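PcyX_EBK42635 (Marine metagenome, PDB 5OWG) probably reduces biliverdin by four electrons, drawn from ferredoxin, to the pigment phycoerythrobilin, as a phage-type ferredoxin-dependent bilin reductase. Local coordinates at residues L78-I90 against E188-S200. Residues are numbered along the deposited sequence; the frame is centred on the assembly and turned at random.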
loop_
_atom_site.group_PDB
_atom_site.type_symbol
_atom_site.label_atom_id
_atom_site.label_comp_id
_atom_site.label_asym_id
_atom_site.label_seq_id
_atom_site.Cartn_x
_atom_site.Cartn_y
_atom_site.Cartn_z
ATOM N N LEU A 78 -1.850 0.658 -1.974
ATOM C CA LEU A 78 -1.316 -0.605 -1.481
ATOM C C LEU A 78 0.161 -0.417 -1.177
ATOM O O LEU A 78 0.932 -0.027 -2.059
ATOM C CB LEU A 78 -1.526 -1.731 -2.501
ATOM C CG LEU A 78 -1.040 -3.124 -2.089
ATOM C CD1 LEU A 78 -1.810 -3.653 -0.886
ATOM C CD2 LEU A 78 -1.156 -4.090 -3.253
ATOM N N CYS A 79 0.548 -0.698 0.065
ATOM C CA CYS A 79 1.919 -0.506 0.511
ATOM C C CYS A 79 2.324 -1.671 1.399
ATOM O O CYS A 79 1.518 -2.186 2.179
ATOM C CB CYS A 79 2.087 0.806 1.282
ATOM S SG CYS A 79 3.799 1.214 1.626
ATOM N N LEU A 80 3.587 -2.080 1.276
ATOM C CA LEU A 80 4.141 -3.172 2.069
ATOM C C LEU A 80 5.465 -2.732 2.676
ATOM O O LEU A 80 6.393 -2.366 1.948
ATOM C CB LEU A 80 4.349 -4.429 1.218
ATOM C CG LEU A 80 3.210 -5.450 1.162
ATOM C CD1 LEU A 80 2.050 -4.946 0.318
ATOM C CD2 LEU A 80 3.715 -6.789 0.634
ATOM N N PHE A 81 5.552 -2.777 4.011
ATOM C CA PHE A 81 6.801 -2.536 4.724
ATOM C C PHE A 81 7.393 -3.858 5.191
ATOM O O PHE A 81 6.682 -4.648 5.830
ATOM C CB PHE A 81 6.568 -1.631 5.932
ATOM C CG PHE A 81 6.385 -0.180 5.589
ATOM C CD1 PHE A 81 7.481 0.634 5.352
ATOM C CD2 PHE A 81 5.119 0.378 5.532
ATOM C CE1 PHE A 81 7.317 1.971 5.048
ATOM C CE2 PHE A 81 4.949 1.716 5.229
ATOM C CZ PHE A 81 6.049 2.513 4.986
ATOM N N PRO A 82 8.663 -4.156 4.916
ATOM C CA PRO A 82 9.262 -5.387 5.450
ATOM C C PRO A 82 9.532 -5.274 6.945
ATOM O O PRO A 82 9.394 -4.214 7.558
ATOM C CB PRO A 82 10.561 -5.527 4.653
ATOM C CG PRO A 82 10.890 -4.142 4.223
ATOM C CD PRO A 82 9.573 -3.465 3.985
ATOM N N MET A 83 9.929 -6.402 7.534
ATOM C CA MET A 83 10.213 -6.451 8.961
ATOM C C MET A 83 11.528 -5.728 9.264
ATOM O O MET A 83 12.312 -5.393 8.370
ATOM C CB MET A 83 10.251 -7.905 9.442
ATOM C CG MET A 83 10.139 -8.101 10.955
ATOM S SD MET A 83 8.680 -7.323 11.677
ATOM C CE MET A 83 7.377 -8.261 10.889
ATOM N N LEU A 84 11.767 -5.498 10.558
ATOM C CA LEU A 84 12.739 -4.512 11.016
ATOM C C LEU A 84 14.196 -4.969 10.956
ATOM O O LEU A 84 15.081 -4.127 11.140
ATOM C CB LEU A 84 12.394 -4.089 12.447
ATOM C CG LEU A 84 11.006 -3.457 12.616
ATOM C CD1 LEU A 84 10.720 -3.168 14.081
ATOM C CD2 LEU A 84 10.865 -2.182 11.791
ATOM N N THR A 85 14.487 -6.250 10.725
ATOM C CA THR A 85 15.855 -6.652 10.402
ATOM C C THR A 85 16.088 -6.744 8.901
ATOM O O THR A 85 17.212 -7.028 8.475
ATOM C CB THR A 85 16.218 -7.996 11.051
ATOM O OG1 THR A 85 15.355 -9.030 10.560
ATOM C CG2 THR A 85 16.121 -7.922 12.568
ATOM N N ASN A 86 15.057 -6.514 8.097
ATOM C CA ASN A 86 15.173 -6.528 6.649
ATOM C C ASN A 86 15.485 -5.128 6.141
ATOM O O ASN A 86 15.017 -4.126 6.689
ATOM C CB ASN A 86 13.878 -7.043 6.019
ATOM C CG ASN A 86 14.001 -7.275 4.527
ATOM O OD1 ASN A 86 14.797 -6.629 3.845
ATOM N ND2 ASN A 86 13.204 -8.203 4.012
ATOM N N GLY A 87 16.289 -5.068 5.082
ATOM C CA GLY A 87 16.671 -3.803 4.487
ATOM C C GLY A 87 16.102 -3.632 3.095
ATOM O O GLY A 87 16.590 -2.809 2.313
ATOM N N GLY A 88 15.063 -4.399 2.776
ATOM C CA GLY A 88 14.510 -4.413 1.444
ATOM C C GLY A 88 13.711 -3.169 1.117
ATOM O O GLY A 88 13.433 -2.329 1.979
ATOM N N PRO A 89 13.323 -3.030 -0.153
ATOM C CA PRO A 89 12.551 -1.852 -0.567
ATOM C C PRO A 89 11.128 -1.868 -0.030
ATOM O O PRO A 89 10.790 -2.673 0.844
ATOM C CB PRO A 89 12.579 -1.941 -2.098
ATOM C CG PRO A 89 12.737 -3.391 -2.386
ATOM C CD PRO A 89 13.577 -3.951 -1.274
ATOM N N ILE A 90 10.290 -0.976 -0.551
ATOM C CA ILE A 90 8.895 -0.861 -0.149
ATOM C C ILE A 90 8.044 -0.980 -1.405
ATOM O O ILE A 90 8.098 -0.111 -2.285
ATOM C CB ILE A 90 8.617 0.463 0.580
ATOM C CG1 ILE A 90 9.380 0.519 1.905
ATOM C CG2 ILE A 90 7.119 0.648 0.830
ATOM C CD1 ILE A 90 9.567 1.926 2.436
ATOM N N GLU A 188 20.474 -3.888 10.460
ATOM C CA GLU A 188 20.344 -3.593 11.880
ATOM C C GLU A 188 19.041 -2.844 12.135
ATOM O O GLU A 188 18.645 -1.977 11.352
ATOM C CB GLU A 188 21.534 -2.764 12.369
ATOM C CG GLU A 188 21.487 -2.373 13.844
ATOM C CD GLU A 188 21.440 -3.572 14.774
ATOM O OE1 GLU A 188 20.457 -4.340 14.715
ATOM O OE2 GLU A 188 22.390 -3.748 15.564
ATOM N N MET A 189 18.386 -3.182 13.248
ATOM C CA MET A 189 17.041 -2.679 13.511
ATOM C C MET A 189 16.988 -1.155 13.458
ATOM O O MET A 189 16.132 -0.575 12.780
ATOM C CB MET A 189 16.561 -3.181 14.875
ATOM C CG MET A 189 15.094 -3.574 14.909
ATOM S SD MET A 189 14.547 -4.071 16.554
ATOM C CE MET A 189 14.037 -5.759 16.248
ATOM N N ALA A 190 17.896 -0.489 14.175
ATOM C CA ALA A 190 17.868 0.968 14.252
ATOM C C ALA A 190 17.870 1.600 12.864
ATOM O O ALA A 190 17.086 2.514 12.582
ATOM C CB ALA A 190 19.057 1.470 15.071
ATOM N N ASP A 191 18.749 1.124 11.979
ATOM C CA ASP A 191 18.842 1.710 10.645
ATOM C C ASP A 191 17.615 1.391 9.800
ATOM O O ASP A 191 17.206 2.214 8.973
ATOM C CB ASP A 191 20.110 1.223 9.946
ATOM C CG ASP A 191 21.372 1.728 10.617
ATOM O OD1 ASP A 191 21.267 2.331 11.706
ATOM O OD2 ASP A 191 22.469 1.527 10.055
ATOM N N VAL A 192 17.017 0.212 9.984
ATOM C CA VAL A 192 15.820 -0.132 9.223
ATOM C C VAL A 192 14.654 0.757 9.638
ATOM O O VAL A 192 13.891 1.239 8.793
ATOM C CB VAL A 192 15.489 -1.626 9.396
ATOM C CG1 VAL A 192 14.193 -1.978 8.674
ATOM C CG2 VAL A 192 16.629 -2.483 8.870
ATOM N N ILE A 193 14.492 0.983 10.944
ATOM C CA ILE A 193 13.463 1.907 11.419
ATOM C C ILE A 193 13.659 3.279 10.789
ATOM O O ILE A 193 12.732 3.856 10.205
ATOM C CB ILE A 193 13.483 1.984 12.958
ATOM C CG1 ILE A 193 13.037 0.644 13.555
ATOM C CG2 ILE A 193 12.600 3.134 13.458
ATOM C CD1 ILE A 193 13.119 0.568 15.070
ATOM N N LYS A 194 14.872 3.823 10.904
ATOM C CA LYS A 194 15.177 5.128 10.328
ATOM C C LYS A 194 14.793 5.185 8.853
ATOM O O LYS A 194 14.159 6.143 8.398
ATOM C CB LYS A 194 16.667 5.427 10.508
ATOM C CG LYS A 194 17.092 6.824 10.085
ATOM C CD LYS A 194 18.609 6.983 10.124
ATOM C CE LYS A 194 19.193 6.618 11.484
ATOM N NZ LYS A 194 18.491 7.302 12.606
ATOM N N ALA A 195 15.171 4.158 8.089
ATOM C CA ALA A 195 14.946 4.185 6.647
ATOM C C ALA A 195 13.457 4.175 6.319
ATOM O O ALA A 195 12.993 4.948 5.473
ATOM C CB ALA A 195 15.654 3.001 5.987
ATOM N N GLN A 196 12.691 3.305 6.979
ATOM C CA GLN A 196 11.269 3.201 6.669
ATOM C C GLN A 196 10.512 4.450 7.106
ATOM O O GLN A 196 9.601 4.907 6.404
ATOM C CB GLN A 196 10.681 1.950 7.322
ATOM C CG GLN A 196 11.198 0.654 6.720
ATOM C CD GLN A 196 10.483 -0.570 7.254
ATOM O OE1 GLN A 196 9.698 -0.484 8.199
ATOM N NE2 GLN A 196 10.747 -1.721 6.646
ATOM N N ASN A 197 10.871 5.018 8.259
ATOM C CA ASN A 197 10.231 6.250 8.712
ATOM C C ASN A 197 10.505 7.396 7.746
ATOM O O ASN A 197 9.582 8.107 7.330
ATOM C CB ASN A 197 10.718 6.604 10.117
ATOM C CG ASN A 197 10.161 5.677 11.177
ATOM O OD1 ASN A 197 9.485 4.696 10.870
ATOM N ND2 ASN A 197 10.448 5.984 12.438
ATOM N N TYR A 198 11.775 7.599 7.386
ATOM C CA TYR A 198 12.127 8.637 6.422
ATOM C C TYR A 198 11.253 8.549 5.178
ATOM O O TYR A 198 10.848 9.573 4.616
ATOM C CB TYR A 198 13.606 8.516 6.051
ATOM C CG TYR A 198 14.106 9.567 5.084
ATOM C CD1 TYR A 198 14.514 10.817 5.534
ATOM C CD2 TYR A 198 14.185 9.305 3.722
ATOM C CE1 TYR A 198 14.976 11.779 4.654
ATOM C CE2 TYR A 198 14.646 10.259 2.834
ATOM C CZ TYR A 198 15.041 11.494 3.306
ATOM O OH TYR A 198 15.500 12.445 2.423
ATOM N N TYR A 199 10.947 7.327 4.736
ATOM C CA TYR A 199 10.016 7.144 3.629
ATOM C C TYR A 199 8.607 7.569 4.022
ATOM O O TYR A 199 7.860 8.107 3.197
ATOM C CB TYR A 199 10.038 5.683 3.177
ATOM C CG TYR A 199 8.944 5.300 2.204
ATOM C CD1 TYR A 199 7.678 4.945 2.655
ATOM C CD2 TYR A 199 9.181 5.274 0.836
ATOM C CE1 TYR A 199 6.678 4.589 1.773
ATOM C CE2 TYR A 199 8.186 4.917 -0.055
ATOM C CZ TYR A 199 6.938 4.574 0.419
ATOM O OH TYR A 199 5.945 4.220 -0.465
ATOM N N SER A 200 8.227 7.336 5.281
ATOM C CA SER A 200 6.890 7.708 5.734
ATOM C C SER A 200 6.769 9.218 5.902
ATOM O O SER A 200 5.729 9.801 5.576
ATOM C CB SER A 200 6.564 6.989 7.041
ATOM O OG SER A 200 6.464 5.590 6.838
#
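Gln-196 O accepts from both Ser-200 N and Ser-200 OG, which reach it from opposite faces of its carbonyl plane, and Ser-200 OG also lies 3.6 Å from Phe-81 CZ across the contact. The side-chain amide of Gln-196 is held at both ends: NE2 donates to Pro-82 O at 3.0 Å, and OE1 accepts from NE of Arg-58. The N-H...O angle of the first bond is 179°, virtually straight, and Pro-82 O lies in the amide plane, yet NE2 sits above the carbonyl plane of Pro-82. With CG anti to the carbonyl carbon (chi1 -68°) and the chain extended beyond it, the amide passes the Phe-81 ring, CD lying 3.8 Å from Phe-81 CD1. The two bonds should fix the rotation of this buried amide.

About one helical turn after Gln-196, the Tyr-199 ring carries Ile-90 CD1 over one face, 3.6 Å from its centroid, a CH-pi contact. Phe-81 CZ meets Tyr-199 CD1 obliquely at 3.7 Å. At the helix start, Met-189 CA points its hydrogen at Leu-84 O (3.4 Å).

Residues 189-200 run nearly antiparallel (162°) to strand 78-82, against one face of the central antiparallel sheet; Leu-80 touches helix 161-179 on the opposite face, in the alpha-beta-alpha sandwich of this reductase family.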